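Gamma-glutamylcyclotransferase (Homo sapiens, PDB 3CRY) catalyses the release of 5-oxoproline from gamma-glutamyl dipeptides as a homodimer, and can also trigger cytochrome c release from mitochondria. Local coordinates at residues A[17-22]-A[92-97]; A[66-71]-A[103-108]. The protein carries 1 engineered substitution. One frame throughout, in Å; residues are numbered along the deposited sequence. Where two conformers were deposited one is given.

Contact 1. Residues A[17-22]-A[92-97]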
ATOM      1  N   PHE A  17      -1.449 -18.521  -3.917  1.00 15.18           N
ATOM      2  CA  PHE A  17      -1.140 -17.138  -4.240  1.00 12.66           C
ATOM      3  C   PHE A  17       0.375 -16.950  -4.213  1.00 11.47           C
ATOM      4  O   PHE A  17       1.092 -17.764  -3.642  1.00 11.73           O
ATOM      5  CB  PHE A  17      -1.851 -16.155  -3.294  1.00 12.71           C
ATOM      6  CG  PHE A  17      -1.273 -16.097  -1.907  1.00 12.10           C
ATOM      7  CD1 PHE A  17      -1.622 -17.053  -0.946  1.00 10.39           C
ATOM      8  CD2 PHE A  17      -0.378 -15.082  -1.555  1.00 11.68           C
ATOM      9  CE1 PHE A  17      -1.107 -16.996   0.344  1.00 11.83           C
ATOM     10  CE2 PHE A  17       0.156 -15.019  -0.266  1.00 11.01           C
ATOM     11  CZ  PHE A  17      -0.200 -15.971   0.689  1.00 12.31           C
ATOM     12  N   LEU A  18       0.842 -15.870  -4.824  1.00  9.96           N
ATOM     13  CA  LEU A  18       2.282 -15.578  -4.873  1.00  8.46           C
ATOM     14  C   LEU A  18       2.580 -14.397  -3.957  1.00  7.89           C
ATOM     15  O   LEU A  18       1.825 -13.420  -3.928  1.00  7.27           O
ATOM     16  CB  LEU A  18       2.706 -15.254  -6.304  1.00  8.94           C
ATOM     17  CG  LEU A  18       2.459 -16.348  -7.351  1.00  9.87           C
ATOM     18  CD1 LEU A  18       2.848 -15.858  -8.703  1.00 11.05           C
ATOM     19  CD2 LEU A  18       3.231 -17.625  -6.995  1.00 11.21           C
ATOM     20  N   TYR A  19       3.685 -14.501  -3.219  1.00  6.53           N
ATOM     21  CA  TYR A  19       4.074 -13.522  -2.194  1.00  6.45           C
ATOM     22  C   TYR A  19       5.491 -13.017  -2.521  1.00  6.11           C
ATOM     23  O   TYR A  19       6.407 -13.811  -2.658  1.00  6.28           O
ATOM     24  CB  TYR A  19       4.014 -14.172  -0.792  1.00  6.42           C
ATOM     25  CG  TYR A  19       4.813 -13.414   0.263  1.00  7.08           C
ATOM     26  CD1 TYR A  19       4.595 -12.044   0.489  1.00  7.68           C
ATOM     27  CD2 TYR A  19       5.767 -14.059   1.044  1.00  6.51           C
ATOM     28  CE1 TYR A  19       5.349 -11.333   1.444  1.00  7.74           C
ATOM     29  CE2 TYR A  19       6.503 -13.364   2.016  1.00  8.03           C
ATOM     30  CZ  TYR A  19       6.301 -12.011   2.201  1.00  7.57           C
ATOM     31  OH  TYR A  19       7.032 -11.318   3.137  1.00  9.54           O
ATOM     32  N   PHE A  20       5.654 -11.695  -2.635  1.00  5.37           N
ATOM     33  CA  PHE A  20       6.951 -11.091  -2.961  1.00  4.86           C
ATOM     34  C   PHE A  20       7.619 -10.598  -1.676  1.00  5.14           C
ATOM     35  O   PHE A  20       7.119  -9.663  -1.012  1.00  5.20           O
ATOM     36  CB  PHE A  20       6.769  -9.930  -3.970  1.00  5.00           C
ATOM     37  CG  PHE A  20       8.041  -9.169  -4.295  1.00  5.27           C
ATOM     38  CD1 PHE A  20       8.998  -9.724  -5.161  1.00  6.91           C
ATOM     39  CD2 PHE A  20       8.268  -7.882  -3.765  1.00  6.76           C
ATOM     40  CE1 PHE A  20      10.193  -9.026  -5.478  1.00  5.69           C
ATOM     41  CE2 PHE A  20       9.437  -7.169  -4.102  1.00  5.75           C
ATOM     42  CZ  PHE A  20      10.400  -7.748  -4.964  1.00  5.87           C
ATOM     43  N   ALA A  21       8.704 -11.280  -1.308  1.00  4.76           N
ATOM     44  CA  ALA A  21       9.505 -10.917  -0.120  1.00  5.20           C
ATOM     45  C   ALA A  21      10.754 -10.137  -0.464  1.00  5.76           C
ATOM     46  O   ALA A  21      11.466 -10.511  -1.379  1.00  5.21           O
ATOM     47  CB  ALA A  21       9.892 -12.168   0.659  1.00  5.62           C
ATOM     48  N   TYR A  22      11.029  -9.065   0.293  1.00  5.95           N
ATOM     49  CA  TYR A  22      12.236  -8.267   0.085  1.00  6.32           C
ATOM     50  C   TYR A  22      13.099  -8.035   1.349  1.00  6.70           C
ATOM     51  O   TYR A  22      14.150  -7.374   1.276  1.00  7.15           O
ATOM     52  CB  TYR A  22      11.840  -6.919  -0.551  1.00  6.55           C
ATOM     53  CG  TYR A  22      10.832  -6.139   0.256  1.00  6.76           C
ATOM     54  CD1 TYR A  22      11.246  -5.348   1.359  1.00  7.31           C
ATOM     55  CD2 TYR A  22       9.470  -6.192  -0.055  1.00  7.15           C
ATOM     56  CE1 TYR A  22      10.325  -4.653   2.129  1.00  9.29           C
ATOM     57  CE2 TYR A  22       8.520  -5.464   0.711  1.00  6.71           C
ATOM     58  CZ  TYR A  22       8.965  -4.712   1.795  1.00  9.19           C
ATOM     59  OH  TYR A  22       8.063  -4.006   2.553  1.00  9.36           O
ATOM     60  N   ASN A  92      -4.533 -15.067   5.866  1.00 16.01           N
ATOM     61  CA  ASN A  92      -4.749 -14.423   7.149  1.00 15.45           C
ATOM     62  C   ASN A  92      -3.550 -14.501   8.093  1.00 14.36           C
ATOM     63  O   ASN A  92      -3.254 -13.536   8.799  1.00 14.19           O
ATOM     64  CB  ASN A  92      -6.017 -14.968   7.814  1.00 15.83           C
ATOM     65  CG  ASN A  92      -7.273 -14.517   7.093  1.00 18.72           C
ATOM     66  OD1 ASN A  92      -7.264 -13.510   6.383  1.00 19.27           O
ATOM     67  ND2 ASN A  92      -8.363 -15.270   7.265  1.00 21.87           N
ATOM     68  N   SER A  93      -2.862 -15.639   8.086  1.00 13.82           N
ATOM     69  CA  SER A  93      -1.678 -15.826   8.922  1.00 13.67           C
ATOM     70  C   SER A  93      -0.545 -14.869   8.540  1.00 12.99           C
ATOM     71  O   SER A  93       0.087 -14.260   9.407  1.00 12.44           O
ATOM     72  CB  SER A  93      -1.207 -17.278   8.857  1.00 14.17           C
ATOM     73  OG  SER A  93      -0.037 -17.445   9.634  1.00 16.40           O
ATOM     74  N   LEU A  94      -0.293 -14.742   7.237  1.00 12.64           N
ATOM     75  CA  LEU A  94       0.782 -13.875   6.743  1.00 12.60           C
ATOM     76  C   LEU A  94       0.509 -12.420   7.117  1.00 12.95           C
ATOM     77  O   LEU A  94       1.404 -11.709   7.581  1.00 13.42           O
ATOM     78  CB  LEU A  94       0.935 -14.046   5.229  1.00 12.32           C
ATOM     79  CG  LEU A  94       2.188 -13.458   4.566  1.00 12.34           C
ATOM     80  CD1 LEU A  94       3.499 -13.956   5.223  1.00 12.33           C
ATOM     81  CD2 LEU A  94       2.164 -13.722   3.058  1.00 12.05           C
ATOM     82  N   ASP A  95      -0.748 -11.992   6.952  1.00 13.65           N
ATOM     83  CA  ASP A  95      -1.180 -10.663   7.386  1.00 14.58           C
ATOM     84  C   ASP A  95      -0.895 -10.427   8.868  1.00 14.66           C
ATOM     85  O   ASP A  95      -0.356  -9.380   9.244  1.00 15.41           O
ATOM     86  CB  ASP A  95      -2.680 -10.445   7.106  1.00 14.39           C
ATOM     87  CG  ASP A  95      -3.014 -10.337   5.616  1.00 15.12           C
ATOM     88  OD1 ASP A  95      -2.109 -10.373   4.738  1.00 15.40           O
ATOM     89  OD2 ASP A  95      -4.233 -10.211   5.319  1.00 16.31           O
ATOM     90  N   GLU A  96      -1.263 -11.398   9.707  1.00 14.74           N
ATOM     91  CA  GLU A  96      -1.054 -11.304  11.148  0.50 15.15           C
ATOM     92  C   GLU A  96       0.426 -11.158  11.492  1.00 14.53           C
ATOM     93  O   GLU A  96       0.806 -10.383  12.376  1.00 13.79           O
ATOM     94  CB  GLU A  96      -1.661 -12.524  11.848  0.50 15.72           C
ATOM     95  CG  GLU A  96      -3.022 -12.241  12.461  0.50 18.70           C
ATOM     96  CD  GLU A  96      -2.905 -11.574  13.808  0.50 21.77           C
ATOM     97  OE1 GLU A  96      -2.009 -11.985  14.573  0.50 24.56           O
ATOM     98  OE2 GLU A  96      -3.689 -10.650  14.118  0.50 21.76           O
ATOM     99  N   GLN A  97       1.262 -11.902  10.779  1.00 13.30           N
ATOM    100  CA  GLN A  97       2.712 -11.827  10.978  1.00 12.57           C
ATOM    101  C   GLN A  97       3.288 -10.438  10.732  1.00 12.27           C
ATOM    102  O   GLN A  97       4.258 -10.031  11.385  1.00 12.31           O
ATOM    103  CB  GLN A  97       3.405 -12.828  10.071  1.00 12.14           C
ATOM    104  CG  GLN A  97       3.076 -14.282  10.429  1.00 11.70           C
ATOM    105  CD  GLN A  97       3.533 -15.247   9.375  1.00 13.68           C
ATOM    106  OE1 GLN A  97       4.602 -15.076   8.792  1.00 14.68           O
ATOM    107  NE2 GLN A  97       2.718 -16.263   9.103  1.00 13.25           N
TER
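On strand 16-21, whose end carries the first of the inferred substrate-binding residues, Phe17 and Tyr19 of 17-22 receive a single leucine, Leu94, from the helical segment 92-97. One methyl does all the touching. CD2 of Leu94 sits over a face of the Tyr19 ring, 4.0 Å from its centroid and 16° off the normal, a CH-pi contact displaced toward the rim on the CG side; Tyr19 CG is 3.9 Å from Leu94 CD2. The same methyl meets Phe17 differently, at the ring edge and near the ring plane, with Phe17 CZ 4.0 Å from Leu94 CD2. Two residues apart on the strand, Phe17 and Tyr19 thus offer it an edge and a face. Leu94 carries its CG opposite the backbone N (chi1 -167°), which sends the branch out from the helix toward the strand. Here the end strand 16-21 of the five-stranded antiparallel sheet meets helix 91-97, which immediately precedes position 98, the place of the catalytic proton acceptor, occupied in this structure by the engineered Gln98. Tyr19 belongs to the inferred substrate-binding residues, and its side chain comes within about 4 Å of that of Gln98, nearest atoms. The opposite ring face looks onto the backbone N of Ala21, 4.2 Å above the plane of the Tyr19 ring, and the hydroxyl is hydrogen-bonded to Asn25. Within the helix, Gln97 NE2 donates nearly in its own amide plane to Ser93 OG over 3.0 Å, while Gln97 OE1 is bonded to Asn35.

Contact 2. Residues A[66-71]-A[103-108]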
ATOM      1  N   GLY A  66      16.053  -2.907  15.623  1.00  9.20           N
ATOM      2  CA  GLY A  66      16.491  -1.919  14.634  1.00  8.22           C
ATOM      3  C   GLY A  66      15.370  -1.699  13.636  1.00  7.60           C
ATOM      4  O   GLY A  66      14.300  -2.313  13.759  1.00  8.16           O
ATOM      5  N   GLY A  67      15.619  -0.846  12.651  1.00  7.62           N
ATOM      6  CA  GLY A  67      14.624  -0.571  11.587  1.00  6.80           C
ATOM      7  C   GLY A  67      14.356  -1.842  10.804  1.00  7.08           C
ATOM      8  O   GLY A  67      15.270  -2.643  10.550  1.00  7.07           O
ATOM      9  N   ILE A  68      13.100  -2.053  10.425  1.00  6.95           N
ATOM     10  CA  ILE A  68      12.781  -3.229   9.586  1.00  7.55           C
ATOM     11  C   ILE A  68      12.418  -2.771   8.161  1.00  6.65           C
ATOM     12  O   ILE A  68      12.239  -1.553   7.902  1.00  7.25           O
ATOM     13  CB  ILE A  68      11.731  -4.165  10.224  1.00  7.26           C
ATOM     14  CG1 ILE A  68      10.416  -3.430  10.493  1.00  8.57           C
ATOM     15  CG2 ILE A  68      12.297  -4.804  11.543  1.00  9.31           C
ATOM     16  CD1 ILE A  68       9.310  -4.352  11.076  1.00 10.88           C
ATOM     17  N   ALA A  69      12.385  -3.723   7.229  1.00  6.47           N
ATOM     18  CA  ALA A  69      12.385  -3.364   5.817  1.00  5.85           C
ATOM     19  C   ALA A  69      11.043  -2.827   5.345  1.00  5.87           C
ATOM     20  O   ALA A  69       9.994  -3.337   5.732  1.00  6.18           O
ATOM     21  CB  ALA A  69      12.784  -4.575   4.951  1.00  6.17           C
ATOM     22  N   THR A  70      11.111  -1.837   4.468  1.00  5.98           N
ATOM     23  CA  THR A  70       9.920  -1.336   3.751  1.00  5.63           C
ATOM     24  C   THR A  70      10.317  -0.887   2.345  1.00  5.94           C
ATOM     25  O   THR A  70      11.509  -0.838   2.012  1.00  5.81           O
ATOM     26  CB  THR A  70       9.202  -0.215   4.549  1.00  6.59           C
ATOM     27  OG1 THR A  70       7.951   0.123   3.906  1.00  6.64           O
ATOM     28  CG2 THR A  70      10.092   1.064   4.629  1.00  5.79           C
ATOM     29  N   ILE A  71       9.328  -0.599   1.509  1.00  5.51           N
ATOM     30  CA  ILE A  71       9.588  -0.115   0.133  1.00  6.04           C
ATOM     31  C   ILE A  71       8.650   1.045  -0.143  1.00  6.82           C
ATOM     32  O   ILE A  71       7.563   1.150   0.465  1.00  7.23           O
ATOM     33  CB  ILE A  71       9.413  -1.218  -0.945  1.00  6.10           C
ATOM     34  CG1 ILE A  71       8.004  -1.852  -0.876  1.00  7.93           C
ATOM     35  CG2 ILE A  71      10.528  -2.302  -0.800  1.00  6.29           C
ATOM     36  CD1 ILE A  71       7.690  -2.908  -1.968  1.00  6.55           C
ATOM     37  N   GLY A 103      -1.268  -1.652  12.390  1.00 11.48           N
ATOM     38  CA  GLY A 103      -0.860  -0.536  11.546  1.00 10.28           C
ATOM     39  C   GLY A 103       0.585  -0.601  11.116  1.00  8.96           C
ATOM     40  O   GLY A 103       1.135   0.424  10.655  1.00  9.01           O
ATOM     41  N   MET A 104       1.216  -1.774  11.262  1.00  8.69           N
ATOM     42  CA  MET A 104       2.656  -1.855  10.990  1.00  8.30           C
ATOM     43  C   MET A 104       2.975  -1.860   9.488  1.00  7.28           C
ATOM     44  O   MET A 104       3.894  -1.163   9.031  1.00  7.64           O
ATOM     45  CB  MET A 104       3.335  -3.016  11.754  1.00  9.40           C
ATOM     46  CG  MET A 104       3.175  -2.882  13.298  1.00 11.63           C
ATOM     47  SD  MET A 104       3.816  -1.324  14.047  1.00 17.67           S
ATOM     48  CE  MET A 104       5.533  -1.780  14.351  1.00 19.75           C
ATOM     49  N   TYR A 105       2.218  -2.662   8.746  1.00  7.15           N
ATOM     50  CA  TYR A 105       2.299  -2.737   7.290  1.00  6.96           C
ATOM     51  C   TYR A 105       0.884  -2.758   6.731  1.00  7.31           C
ATOM     52  O   TYR A 105      -0.070  -3.146   7.425  1.00  6.22           O
ATOM     53  CB  TYR A 105       2.991  -4.032   6.852  1.00  7.17           C
ATOM     54  CG  TYR A 105       4.500  -4.105   7.108  1.00  6.22           C
ATOM     55  CD1 TYR A 105       4.992  -4.527   8.341  1.00  7.83           C
ATOM     56  CD2 TYR A 105       5.411  -3.773   6.117  1.00  5.52           C
ATOM     57  CE1 TYR A 105       6.363  -4.631   8.573  1.00  6.47           C
ATOM     58  CE2 TYR A 105       6.800  -3.864   6.330  1.00  5.69           C
ATOM     59  CZ  TYR A 105       7.261  -4.286   7.565  1.00  6.83           C
ATOM     60  OH  TYR A 105       8.601  -4.384   7.793  1.00  6.00           O
ATOM     61  N   VAL A 106       0.764  -2.351   5.467  1.00  6.32           N
ATOM     62  CA  VAL A 106      -0.464  -2.527   4.703  1.00  6.08           C
ATOM     63  C   VAL A 106      -0.219  -3.589   3.629  1.00  5.80           C
ATOM     64  O   VAL A 106       0.938  -3.756   3.155  1.00  5.55           O
ATOM     65  CB  VAL A 106      -0.943  -1.180   4.093  1.00  5.01           C
ATOM     66  CG1 VAL A 106      -0.015  -0.749   2.951  1.00  5.23           C
ATOM     67  CG2 VAL A 106      -2.399  -1.297   3.620  1.00  7.19           C
ATOM     68  N   VAL A 107      -1.270  -4.343   3.278  1.00  5.58           N
ATOM     69  CA  VAL A 107      -1.207  -5.282   2.157  1.00  5.25           C
ATOM     70  C   VAL A 107      -1.214  -4.528   0.836  1.00  5.19           C
ATOM     71  O   VAL A 107      -2.059  -3.650   0.634  1.00  4.68           O
ATOM     72  CB  VAL A 107      -2.421  -6.276   2.153  1.00  5.17           C
ATOM     73  CG1 VAL A 107      -2.390  -7.150   0.911  1.00  5.49           C
ATOM     74  CG2 VAL A 107      -2.458  -7.101   3.420  1.00  7.14           C
ATOM     75  N   ILE A 108      -0.271  -4.856  -0.041  1.00  4.99           N
ATOM     76  CA  ILE A 108      -0.245  -4.301  -1.413  1.00  5.50           C
ATOM     77  C   ILE A 108      -0.321  -5.400  -2.478  1.00  6.26           C
ATOM     78  O   ILE A 108      -0.106  -6.589  -2.191  1.00  6.22           O
ATOM     79  CB  ILE A 108       1.023  -3.444  -1.668  1.00  5.66           C
ATOM     80  CG1 ILE A 108       2.312  -4.285  -1.567  1.00  6.02           C
ATOM     81  CG2 ILE A 108       1.042  -2.206  -0.744  1.00  5.74           C
ATOM     82  CD1 ILE A 108       3.582  -3.461  -1.851  1.00  5.40           C
TER
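Tyr105 and Ile108 reach across from 103-108 to Ile68, Ala69 and Ile71, joining the strand 106-114 of the larger antiparallel sheet to the edge strand 68-74 of the smaller one. The segment begins at Gly103, whose positive phi would jam a beta-carbon against the preceding carbonyl, and its turn is fastened by Gln57 and Ser56, which bond to the carbonyls of Gly103 and Met104. Tyr105 follows; with CG opposite the carbonyl carbon (chi1 -72°), the length of the ring carries the hydroxyl over to strand 68-74. Tyr105 OH donates to Ala69 O over 2.7 Å, at a C=O...donor angle of 147° and tilted 21° from the carbonyl plane. Ala69 O lies in the plane of the ring at the CE2 edge, whereas the flank with CE1 meets Ile68, whose CD1 is 3.9 Å from Tyr105 CE1 and 3.4 Å from Tyr105 OH. A phenylalanine here would probably leave the buried Ala69 carbonyl without this donor and remove the polar tie between the two strands. Val107 and Ile108 pair with a strand of the second subunit, carrying the sheet across the dimer interface. Ile108 then closes the contact with its terminal methyl, CD1, 4.1 Å from CD1 of Ile71. Since the N-H of Ala69 is bonded to the hydroxyl of Tyr139, an inferred substrate-binding residue, both polar atoms of the Ala69 backbone are met by tyrosine hydroxyls, and the link between the sheets joins one hydrogen bond to methyl packing, close to the active site.

Both contacts are buried and both reach the five-stranded sheet, contact 1 at its end strand 16-21 and contact 2 at strand 106-114, where the sheet runs on into the second subunit. Their chemistry differs with their place: contact 1 is wholly apolar, one helix methyl against two aromatic rings, whereas contact 2 pairs methyl packing with a tyrosine hydrogen bond to a backbone carbonyl and links two sheets. They touch directly, Tyr22 CE1 lying 3.7 Å from Ala69 CB, and Asp95 of the helix packs on Val107. Each brings a tyrosine, Tyr19 or Tyr105, to within about 4 Å of the side chain of Gln98, nearest atoms, so the two flank the same active-site region.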